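Local coordinates for putative peptidoglycan-binding/hydrolysing protein (Peptoclostridium difficile, PDB 5TV7) that probably binds bacterial cell-wall peptidoglycan, and perhaps takes part in its hydrolysis, and holds glutamine hydroxamate in a pocket of its crystal structure, at residues D22-S27 against T173-S178; Q38-E43 against I61-S66; V84-G89 against T165-G170; A120-L125 against G133-F138. All coordinates share one frame; numbering follows the deposited sequence.

Interaction 1: residues D22-S27 against T173-S178; sequences DSFTLS and TDPTLS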
# COMPACT_ATOMS: atom_id res chain seq x y z
N ASP A 22 4.64 -17.84 -3.33
CA ASP A 22 4.68 -16.71 -4.26
C ASP A 22 3.55 -15.69 -4.04
O ASP A 22 3.67 -14.53 -4.47
CB ASP A 22 4.64 -17.23 -5.71
CG ASP A 22 5.74 -18.25 -6.01
OD1 ASP A 22 6.58 -18.52 -5.13
OD2 ASP A 22 5.76 -18.79 -7.14
N SER A 23 2.47 -16.11 -3.38
CA SER A 23 1.35 -15.21 -3.12
C SER A 23 1.64 -14.20 -2.01
O SER A 23 0.86 -13.26 -1.83
CB SER A 23 0.09 -16.01 -2.79
OG SER A 23 0.28 -16.81 -1.64
N PHE A 24 2.75 -14.37 -1.28
CA PHE A 24 3.13 -13.40 -0.23
C PHE A 24 4.12 -12.33 -0.72
O PHE A 24 4.54 -11.46 0.04
CB PHE A 24 3.67 -14.12 1.00
CG PHE A 24 2.64 -14.95 1.72
CD1 PHE A 24 1.85 -14.38 2.71
CD2 PHE A 24 2.47 -16.29 1.42
CE1 PHE A 24 0.90 -15.14 3.38
CE2 PHE A 24 1.52 -17.06 2.09
CZ PHE A 24 0.75 -16.48 3.08
N THR A 25 4.48 -12.40 -2.00
CA THR A 25 5.40 -11.44 -2.60
C THR A 25 4.64 -10.49 -3.50
O THR A 25 3.81 -10.94 -4.28
CB THR A 25 6.47 -12.19 -3.41
OG1 THR A 25 7.20 -13.05 -2.52
CG2 THR A 25 7.43 -11.24 -4.10
N LEU A 26 4.90 -9.19 -3.40
CA LEU A 26 4.24 -8.21 -4.27
C LEU A 26 5.28 -7.58 -5.19
O LEU A 26 6.11 -6.78 -4.76
CB LEU A 26 3.51 -7.13 -3.47
CG LEU A 26 2.59 -6.25 -4.33
CD1 LEU A 26 1.38 -7.05 -4.85
CD2 LEU A 26 2.11 -5.04 -3.55
N SER A 27 5.20 -7.94 -6.46
CA SER A 27 6.13 -7.47 -7.46
C SER A 27 5.48 -6.53 -8.45
O SER A 27 4.29 -6.62 -8.71
CB SER A 27 6.72 -8.66 -8.21
OG SER A 27 7.45 -9.46 -7.31
N THR A 173 -0.26 -11.09 5.99
CA THR A 173 0.72 -10.90 4.92
C THR A 173 2.12 -11.42 5.22
O THR A 173 2.95 -11.49 4.32
CB THR A 173 0.77 -9.44 4.48
OG1 THR A 173 1.11 -8.60 5.59
CG2 THR A 173 -0.59 -9.02 3.91
N ASP A 174 2.39 -11.79 6.48
CA ASP A 174 3.67 -12.38 6.86
C ASP A 174 3.44 -13.90 6.83
O ASP A 174 2.74 -14.43 7.70
CB ASP A 174 4.09 -11.92 8.26
CG ASP A 174 5.50 -12.41 8.67
OD1 ASP A 174 5.98 -13.44 8.14
OD2 ASP A 174 6.10 -11.76 9.56
N PRO A 175 4.04 -14.61 5.86
CA PRO A 175 3.79 -16.06 5.77
C PRO A 175 4.23 -16.89 6.98
O PRO A 175 3.68 -17.96 7.22
CB PRO A 175 4.58 -16.47 4.52
CG PRO A 175 5.67 -15.45 4.40
CD PRO A 175 5.09 -14.17 4.93
N THR A 176 5.20 -16.39 7.76
CA THR A 176 5.68 -17.10 8.94
C THR A 176 4.70 -17.02 10.11
O THR A 176 4.90 -17.71 11.11
CB THR A 176 7.04 -16.55 9.43
OG1 THR A 176 6.88 -15.22 9.95
CG2 THR A 176 8.07 -16.54 8.30
N LEU A 177 3.67 -16.18 9.98
CA LEU A 177 2.67 -16.01 11.03
C LEU A 177 1.32 -16.57 10.65
O LEU A 177 0.93 -16.54 9.48
CB LEU A 177 2.50 -14.52 11.36
CG LEU A 177 3.73 -13.76 11.82
CD1 LEU A 177 3.36 -12.31 12.04
CD2 LEU A 177 4.31 -14.37 13.08
N SER A 178 0.60 -17.05 11.65
CA SER A 178 -0.74 -17.60 11.47
C SER A 178 -1.76 -16.45 11.64
O SER A 178 -1.65 -15.62 12.55
CB SER A 178 -0.99 -18.72 12.50
OG SER A 178 -2.23 -19.37 12.29
OXT SER A 178 -2.69 -16.31 10.85
O HOH W 1 5.12 -11.13 2.59

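Interaction 2: residues Q38-E43 against I61-S66; sequences QEIRDE and IFVPES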
# COMPACT_ATOMS: atom_id res chain seq x y z
N GLN A 38 -0.42 6.64 -18.00
CA GLN A 38 -1.49 7.62 -17.83
C GLN A 38 -2.63 7.16 -16.92
O GLN A 38 -3.18 7.96 -16.17
CB GLN A 38 -2.04 8.06 -19.19
CG GLN A 38 -2.95 9.28 -19.10
CD GLN A 38 -2.26 10.49 -18.47
OE1 GLN A 38 -1.06 10.69 -18.64
NE2 GLN A 38 -3.03 11.31 -17.76
N GLU A 39 -2.99 5.89 -17.00
CA GLU A 39 -4.05 5.34 -16.15
C GLU A 39 -3.66 5.44 -14.66
O GLU A 39 -4.50 5.66 -13.78
CB GLU A 39 -4.35 3.90 -16.56
CG GLU A 39 -5.49 3.26 -15.79
CD GLU A 39 -5.97 1.96 -16.41
OE1 GLU A 39 -5.73 1.74 -17.63
OE2 GLU A 39 -6.63 1.17 -15.69
N ILE A 40 -2.36 5.29 -14.40
CA ILE A 40 -1.79 5.41 -13.06
C ILE A 40 -1.72 6.90 -12.69
O ILE A 40 -1.98 7.26 -11.55
CB ILE A 40 -0.41 4.72 -12.98
CG1 ILE A 40 -0.53 3.23 -13.33
CG2 ILE A 40 0.22 4.90 -11.61
CD1 ILE A 40 -1.51 2.45 -12.46
N ARG A 41 -1.38 7.76 -13.65
CA ARG A 41 -1.33 9.21 -13.38
C ARG A 41 -2.70 9.75 -12.99
O ARG A 41 -2.80 10.57 -12.08
CB ARG A 41 -0.81 9.98 -14.58
CG ARG A 41 0.70 9.90 -14.78
CD ARG A 41 1.14 10.65 -16.04
NE ARG A 41 0.61 12.02 -16.09
CZ ARG A 41 1.14 13.09 -15.48
NH1 ARG A 41 0.57 14.28 -15.62
NH2 ARG A 41 2.24 12.98 -14.74
N ASP A 42 -3.74 9.30 -13.67
CA ASP A 42 -5.11 9.75 -13.39
C ASP A 42 -5.59 9.26 -12.04
O ASP A 42 -6.30 9.98 -11.33
CB ASP A 42 -6.07 9.28 -14.48
CG ASP A 42 -5.74 9.86 -15.85
OD1 ASP A 42 -5.28 11.03 -15.91
OD2 ASP A 42 -5.96 9.15 -16.86
N GLU A 43 -5.21 8.04 -11.68
CA GLU A 43 -5.59 7.47 -10.41
C GLU A 43 -4.92 8.28 -9.28
O GLU A 43 -5.57 8.63 -8.29
CB GLU A 43 -5.18 5.99 -10.35
CG GLU A 43 -5.83 5.20 -9.22
CD GLU A 43 -5.29 3.78 -9.06
OE1 GLU A 43 -4.45 3.34 -9.88
OE2 GLU A 43 -5.71 3.11 -8.09
N ILE A 61 5.06 6.04 -7.31
CA ILE A 61 3.89 5.19 -7.37
C ILE A 61 4.38 3.81 -7.73
O ILE A 61 5.14 3.65 -8.69
CB ILE A 61 2.88 5.65 -8.46
CG1 ILE A 61 2.58 7.15 -8.34
CG2 ILE A 61 1.60 4.82 -8.36
CD1 ILE A 61 1.84 7.72 -9.52
N PHE A 62 3.98 2.81 -6.95
CA PHE A 62 4.34 1.42 -7.23
C PHE A 62 3.14 0.77 -7.91
O PHE A 62 2.02 0.81 -7.39
CB PHE A 62 4.74 0.67 -5.96
CG PHE A 62 4.98 -0.81 -6.18
CD1 PHE A 62 6.12 -1.25 -6.84
CD2 PHE A 62 4.08 -1.75 -5.71
CE1 PHE A 62 6.35 -2.61 -7.03
CE2 PHE A 62 4.30 -3.11 -5.90
CZ PHE A 62 5.43 -3.54 -6.56
N VAL A 63 3.40 0.18 -9.08
CA VAL A 63 2.37 -0.47 -9.88
C VAL A 63 2.63 -1.97 -9.87
O VAL A 63 3.61 -2.42 -10.46
CB VAL A 63 2.41 0.03 -11.33
CG1 VAL A 63 1.37 -0.68 -12.18
CG2 VAL A 63 2.20 1.54 -11.37
N PRO A 64 1.76 -2.74 -9.20
CA PRO A 64 1.96 -4.18 -9.19
C PRO A 64 1.67 -4.83 -10.54
O PRO A 64 0.90 -4.29 -11.34
CB PRO A 64 0.98 -4.67 -8.12
CG PRO A 64 -0.03 -3.61 -7.98
CD PRO A 64 0.55 -2.33 -8.46
N GLU A 65 2.31 -5.97 -10.78
CA GLU A 65 2.10 -6.72 -12.02
C GLU A 65 0.65 -7.24 -12.11
O GLU A 65 0.15 -7.49 -13.21
CB GLU A 65 3.12 -7.86 -12.16
CG GLU A 65 3.04 -8.94 -11.08
CD GLU A 65 4.19 -9.95 -11.13
OE1 GLU A 65 4.15 -10.91 -10.32
OE2 GLU A 65 5.13 -9.80 -11.94
N SER A 66 -0.01 -7.40 -10.95
CA SER A 66 -1.42 -7.84 -10.91
C SER A 66 -2.37 -6.77 -11.49
O SER A 66 -3.46 -7.11 -11.95
CB SER A 66 -1.87 -8.21 -9.49
OG SER A 66 -1.85 -7.11 -8.59

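Interaction 3: residues V84-G89 against T165-G170; sequences VSYNIG and TWDKLG. With HGA (glutamine hydroxamate), chain C.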
# COMPACT_ATOMS: atom_id res chain seq x y z
N VAL A 84 6.72 -9.02 3.54
CA VAL A 84 6.35 -8.42 4.80
C VAL A 84 6.82 -9.23 5.98
O VAL A 84 6.67 -10.45 6.00
CB VAL A 84 4.81 -8.30 4.91
CG1 VAL A 84 4.40 -7.69 6.25
CG2 VAL A 84 4.24 -7.48 3.76
N SER A 85 7.37 -8.54 6.98
CA SER A 85 7.82 -9.16 8.21
C SER A 85 7.15 -8.40 9.34
O SER A 85 7.31 -7.18 9.46
CB SER A 85 9.33 -9.06 8.37
OG SER A 85 9.71 -9.69 9.58
N TYR A 86 6.39 -9.11 10.15
CA TYR A 86 5.70 -8.49 11.25
C TYR A 86 6.28 -9.00 12.54
O TYR A 86 6.21 -10.18 12.83
CB TYR A 86 4.18 -8.74 11.13
CG TYR A 86 3.34 -8.35 12.33
CD1 TYR A 86 3.62 -7.21 13.07
CD2 TYR A 86 2.18 -9.06 12.65
CE1 TYR A 86 2.84 -6.84 14.15
CE2 TYR A 86 1.37 -8.69 13.72
CZ TYR A 86 1.72 -7.58 14.47
OH TYR A 86 0.94 -7.18 15.53
N ASN A 87 6.89 -8.10 13.31
CA ASN A 87 7.47 -8.46 14.59
C ASN A 87 6.46 -8.08 15.67
O ASN A 87 6.40 -6.93 16.10
CB ASN A 87 8.82 -7.76 14.79
CG ASN A 87 9.52 -8.22 16.06
OD1 ASN A 87 8.87 -8.67 17.01
ND2 ASN A 87 10.84 -8.11 16.08
N ILE A 88 5.68 -9.07 16.09
CA ILE A 88 4.63 -8.90 17.09
C ILE A 88 5.13 -8.30 18.40
O ILE A 88 4.55 -7.34 18.90
CB ILE A 88 3.91 -10.25 17.34
CG1 ILE A 88 3.22 -10.72 16.05
CG2 ILE A 88 2.89 -10.12 18.47
CD1 ILE A 88 2.70 -12.14 16.09
N GLY A 89 6.21 -8.87 18.94
CA GLY A 89 6.79 -8.38 20.19
C GLY A 89 7.27 -6.93 20.11
O GLY A 89 7.05 -6.14 21.02
N THR A 165 -5.92 -3.11 13.41
CA THR A 165 -5.91 -3.29 11.96
C THR A 165 -4.49 -3.62 11.45
O THR A 165 -4.34 -4.46 10.57
CB THR A 165 -6.52 -2.07 11.24
OG1 THR A 165 -7.88 -1.92 11.67
CG2 THR A 165 -6.50 -2.24 9.71
N TRP A 166 -3.46 -2.99 12.04
CA TRP A 166 -2.08 -3.29 11.67
C TRP A 166 -1.77 -4.73 11.98
O TRP A 166 -1.15 -5.42 11.19
CB TRP A 166 -1.07 -2.46 12.43
CG TRP A 166 -0.90 -1.05 12.01
CD1 TRP A 166 -1.07 0.05 12.79
CD2 TRP A 166 -0.47 -0.58 10.73
NE1 TRP A 166 -0.77 1.18 12.08
CE2 TRP A 166 -0.40 0.83 10.81
CE3 TRP A 166 -0.14 -1.20 9.52
CZ2 TRP A 166 -0.03 1.62 9.72
CZ3 TRP A 166 0.24 -0.41 8.44
CH2 TRP A 166 0.29 0.99 8.55
N ASP A 167 -2.21 -5.18 13.15
CA ASP A 167 -1.96 -6.54 13.61
C ASP A 167 -2.55 -7.56 12.64
O ASP A 167 -1.88 -8.54 12.28
CB ASP A 167 -2.55 -6.73 15.00
CG ASP A 167 -2.38 -8.14 15.52
OD1 ASP A 167 -1.23 -8.55 15.83
OD2 ASP A 167 -3.40 -8.84 15.65
N LYS A 168 -3.78 -7.31 12.20
CA LYS A 168 -4.45 -8.23 11.31
C LYS A 168 -3.77 -8.23 9.94
O LYS A 168 -3.52 -9.27 9.36
CB LYS A 168 -5.96 -7.90 11.20
CG LYS A 168 -6.80 -9.02 10.61
CD LYS A 168 -6.89 -10.21 11.56
CE LYS A 168 -7.48 -11.42 10.87
NZ LYS A 168 -7.28 -12.68 11.65
N LEU A 169 -3.43 -7.04 9.43
CA LEU A 169 -2.72 -6.94 8.16
C LEU A 169 -1.41 -7.69 8.21
O LEU A 169 -1.06 -8.43 7.28
CB LEU A 169 -2.44 -5.47 7.82
CG LEU A 169 -3.64 -4.67 7.30
CD1 LEU A 169 -3.31 -3.19 7.27
CD2 LEU A 169 -4.05 -5.18 5.93
N GLY A 170 -0.68 -7.49 9.30
CA GLY A 170 0.61 -8.15 9.50
C GLY A 170 0.53 -9.66 9.55
O GLY A 170 1.34 -10.34 8.92
N HGA C . -9.32 1.17 13.81
CA HGA C . -8.36 1.33 14.90
CB HGA C . -9.13 1.64 16.19
CG HGA C . -8.34 2.52 17.17
CD HGA C . -8.22 3.96 16.70
OE1 HGA C . -7.12 4.44 16.52
NE2 HGA C . -9.35 4.64 16.51
OZ2 HGA C . -9.32 5.96 16.04
C HGA C . -7.52 0.07 15.02
O HGA C . -7.35 -0.62 13.99
OXT HGA C . -7.00 -0.24 16.12

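Interaction 4: residues A120-L125 against G133-F138; sequences AAQIML and GIDSSF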
# COMPACT_ATOMS: atom_id res chain seq x y z
N ALA A 120 3.08 1.36 3.40
CA ALA A 120 3.13 0.01 3.96
C ALA A 120 1.75 -0.62 3.99
O ALA A 120 1.58 -1.77 3.58
CB ALA A 120 3.73 0.03 5.36
N ALA A 121 0.76 0.15 4.43
CA ALA A 121 -0.62 -0.35 4.48
C ALA A 121 -1.13 -0.66 3.07
O ALA A 121 -1.80 -1.66 2.86
CB ALA A 121 -1.54 0.66 5.16
N GLN A 122 -0.78 0.18 2.10
CA GLN A 122 -1.23 -0.01 0.73
C GLN A 122 -0.63 -1.27 0.12
O GLN A 122 -1.30 -1.98 -0.63
CB GLN A 122 -0.90 1.22 -0.13
CG GLN A 122 -1.83 2.38 0.22
CD GLN A 122 -1.41 3.71 -0.38
OE1 GLN A 122 -0.23 3.94 -0.71
NE2 GLN A 122 -2.37 4.61 -0.49
N ILE A 123 0.63 -1.53 0.42
CA ILE A 123 1.29 -2.72 -0.05
C ILE A 123 0.60 -3.95 0.52
O ILE A 123 0.27 -4.86 -0.22
CB ILE A 123 2.78 -2.71 0.29
CG1 ILE A 123 3.48 -1.73 -0.66
CG2 ILE A 123 3.37 -4.11 0.14
CD1 ILE A 123 4.87 -1.34 -0.24
N MSE A 124 0.34 -3.96 1.82
CA MSE A 124 -0.33 -5.10 2.46
C MSE A 124 -1.75 -5.31 1.97
O MSE A 124 -2.16 -6.45 1.72
CB MSE A 124 -0.27 -4.90 3.98
CG MSE A 124 1.17 -5.12 4.44
SE MSE A 124 1.28 -5.18 6.39
CE MSE A 124 1.00 -3.29 6.72
N LEU A 125 -2.50 -4.23 1.82
CA LEU A 125 -3.88 -4.32 1.32
C LEU A 125 -3.87 -4.87 -0.11
O LEU A 125 -4.68 -5.74 -0.46
CB LEU A 125 -4.57 -2.96 1.36
CG LEU A 125 -4.91 -2.43 2.75
CD1 LEU A 125 -5.23 -0.94 2.68
CD2 LEU A 125 -6.09 -3.20 3.34
N GLY A 133 -4.35 2.46 -4.88
CA GLY A 133 -3.13 2.87 -5.58
C GLY A 133 -2.04 2.89 -4.53
O GLY A 133 -2.30 3.32 -3.40
N ILE A 134 -0.85 2.40 -4.86
CA ILE A 134 0.25 2.40 -3.90
C ILE A 134 1.12 3.63 -4.14
O ILE A 134 2.16 3.56 -4.80
CB ILE A 134 1.06 1.10 -3.98
CG1 ILE A 134 0.13 -0.10 -3.76
CG2 ILE A 134 2.19 1.12 -2.94
CD1 ILE A 134 0.73 -1.43 -4.15
N ASP A 135 0.65 4.76 -3.60
CA ASP A 135 1.31 6.06 -3.77
C ASP A 135 1.57 6.81 -2.47
O ASP A 135 1.83 8.00 -2.51
CB ASP A 135 0.48 6.95 -4.71
CG ASP A 135 -0.92 7.26 -4.16
OD1 ASP A 135 -1.29 6.81 -3.04
OD2 ASP A 135 -1.66 7.98 -4.88
N SER A 136 1.43 6.13 -1.33
CA SER A 136 1.68 6.75 -0.02
C SER A 136 0.66 7.80 0.42
O SER A 136 0.88 8.41 1.44
CB SER A 136 3.08 7.39 0.07
OG SER A 136 4.08 6.49 -0.34
N SER A 137 -0.43 8.02 -0.34
CA SER A 137 -1.48 8.97 0.06
C SER A 137 -2.78 8.22 0.38
O SER A 137 -3.29 7.46 -0.43
CB SER A 137 -1.71 10.03 -1.01
OG SER A 137 -0.68 11.00 -0.98
N PHE A 138 -3.29 8.45 1.58
CA PHE A 138 -4.49 7.79 2.10
C PHE A 138 -5.72 8.56 1.62
O PHE A 138 -6.21 9.48 2.30
CB PHE A 138 -4.41 7.76 3.64
CG PHE A 138 -5.30 6.74 4.30
CD1 PHE A 138 -6.63 6.57 3.93
CD2 PHE A 138 -4.83 6.02 5.41
CE1 PHE A 138 -7.44 5.66 4.59
CE2 PHE A 138 -5.64 5.11 6.06
CZ PHE A 138 -6.94 4.93 5.65

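Interaction 1: residues D22-S27 against T173-S178
A single water grips Phe24 and Thr173 together, donating one hydrogen to Phe24 O at 2.6 Å and the other to Thr173 O at 2.8 Å. Phe24 ends a short 3-10 turn and Thr173 ends a helix, so the water joins two main-chain carbonyls where regular turns run out. Thr173 O also lies at the edge of the Phe24 ring, 3.5 Å from CD1, where the slightly positive C-H rim suits an oxygen. With CG anti to its own carbonyl carbon (chi1 -67°), the Phe24 ring swings clear of the hydrated carbonyl. Pro175 then presents CB over the ring centre, 3.7 Å from the centroid and 9° off the normal, a CH-pi contact well served by a rigid proline. That proline also fits the second position of the type I turn Asp174-Leu177. Asp174 supports the turn as an Asx turn: its OD1 receives both Thr176 OG1, at 2.7 Å, and Thr176 N from the same face of the carboxylate. Beyond the contact, Asp174 OD2 bonds Tyr86 N of strand 78-87, Thr173 packs on Met124 of helix 116-127, and Leu26 carries the chain into strand 26-32 against that same helix.

Interaction 2: residues Q38-E43 against I61-S66
Ile40, on the inward side of helix 38-46, plugs into the surface made by Ile61 and Val63 of strand 60-64. The packing is tightest where two branch methyls meet, Ile40 CG2 lying 3.5 Å from Ile61 CG2 as the two side chains slide past each other in opposite directions. Ile61 CD1 adds a second touch on the same methyl. Val63 approaches differently, tip to tip, with its CG2 3.8 Å from Ile40 CG1. In Ile40, CG2 stands anti to the backbone N while CG1 lies beside it (chi1 -59°); CG2 thereby does the close touching of Ile61 and also reaches Val63 CG2, while CG1 faces Val63. Beta-branched residues suit such a place: they are at home in a strand, and their short, stiff branches give a compact apolar surface that a helix can rest upon.

The outer side of the helix is polar and more open to solvent, with one of its two bonds weak. There Gln38 NE2 donates to Asp42 OD1 at 2.9 Å, coming in 40° out of the carboxylate plane, and Arg41 NE makes a weak bond to Gln38 OE1. Polar and charged side chains suit this side, Gln38 being exposed and Arg41 and Asp42 partly so. Arg41 also turns back to Tyr33, bonding its carbonyl and forming a cation-pi contact with its ring.

The helix belongs to the connection between antiparallel neighbours 26-32 and 60-64, and lies against the edge strand. Val63 also packs on Leu69, while Phe62 points away from the helix to Leu26 and Ile30 of strand 26-32 and to Ile134 of the loop before helix 140-152.

Interaction 3: residues V84-G89 against T165-G170
Tyr86 and Asp167 make the polar bond of this contact: the phenol OH donates to Asp167 OD1 over 2.6 Å, meeting the anti lone pair of that oxygen. OD1 lies in the plane of the tyrosine ring, at its edge, while ring and carboxylate are turned 72° apart. In Asp167, CG trans to the backbone N (chi1 178°) brings the acid round the helix to the hydroxyl. Arg171 NE forms a salt bridge with the same OD1, and this neighbouring positive charge would probably stabilise the carboxylate in its ionised form.

Van der Waals packing comes next. Tyr86 CD2 lies 3.6 Å from both CA and C of Gly170; with no side chain at the glycine, the CD2 side of the ring comes close to the helix backbone. Ile88, two residues on in the same segment as Tyr86, lays CG1 over one face of the ring, offset toward the rim. The contact thus docks the last helix of the three-helix peptidoglycan-binding domain, 163-173, onto strand 78-87 of the antiparallel sheet.

Ligand bonds lie at the other end of the helical segment. Thr165 holds oxygen O of the glutamine hydroxamate carboxylate twice, through its backbone N at 2.9 Å and through OG1 at 2.7 Å. A small hydroxyl residue near the start of a helix suits an anionic partner. Gln150, itself a residue of the pocket, bonds Thr165 OG1 through NE2, and Asp158, Ile160 and Ala164 also bond the ligand.

Interaction 4: residues A120-L125 against G133-F138
Gln122 reaches the loop 133-138 because its CG stands anti to the carbonyl carbon (chi1 -73°) and the chain then runs extended (chi2 169°), placing the flat amide among main-chain groups. Ser136 N donates to Gln122 OE1 at 2.8 Å, in the carbonyl plane and on a lone pair. Asp135 N adds a weak bond to the same oxygen, and Gln122 NE2 makes a weak one to Ser137 O at 3.0 Å. Glutamine suits this buried place because its uncharged amide both accepts and donates; Thr142 OG1 is a further partner of NE2. Asp135 shapes the loop as an Asx turn, OD1 receiving Ser137 N at 3.1 Å, while its OD2 is bonded by His44 and Asn47. Apolar contact completes the fit. Ile134 CG2 lies 3.9 Å from Ile123 CG1, the two side chains crossing at about a right angle, and Ile134 CG1 rests 4.0 Å from Gln122 CB. The whole lies close to the chain centre, between parts of the fold: Ile134 pairs through its backbone with Phe62 of edge strand 60-64, Phe138 packs on Tyr143 and Val146 of helix 140-152, and Leu125 meets Leu169 of helix 163-173.

In the fold
Interaction 1 joins the two ends of the modelled chain, and the other three are nested inside the loop it closes. Interaction 2 closes before interaction 3 opens; interaction 4 lies within the loop of interaction 3. Interactions 1, 2 and 3 all reach the one antiparallel sheet, through strands 26-32, 60-64 and 78-87. The centres of interactions 2 and 3 are about 26 Å apart, on opposite sides of the chain centre. Interaction 4, about 12 Å from interaction 2 and 15 Å from interaction 3, lies between them and touches both. Sheet and three-helix domain are thereby united in one compact body, with the ligand pocket at the helical domain.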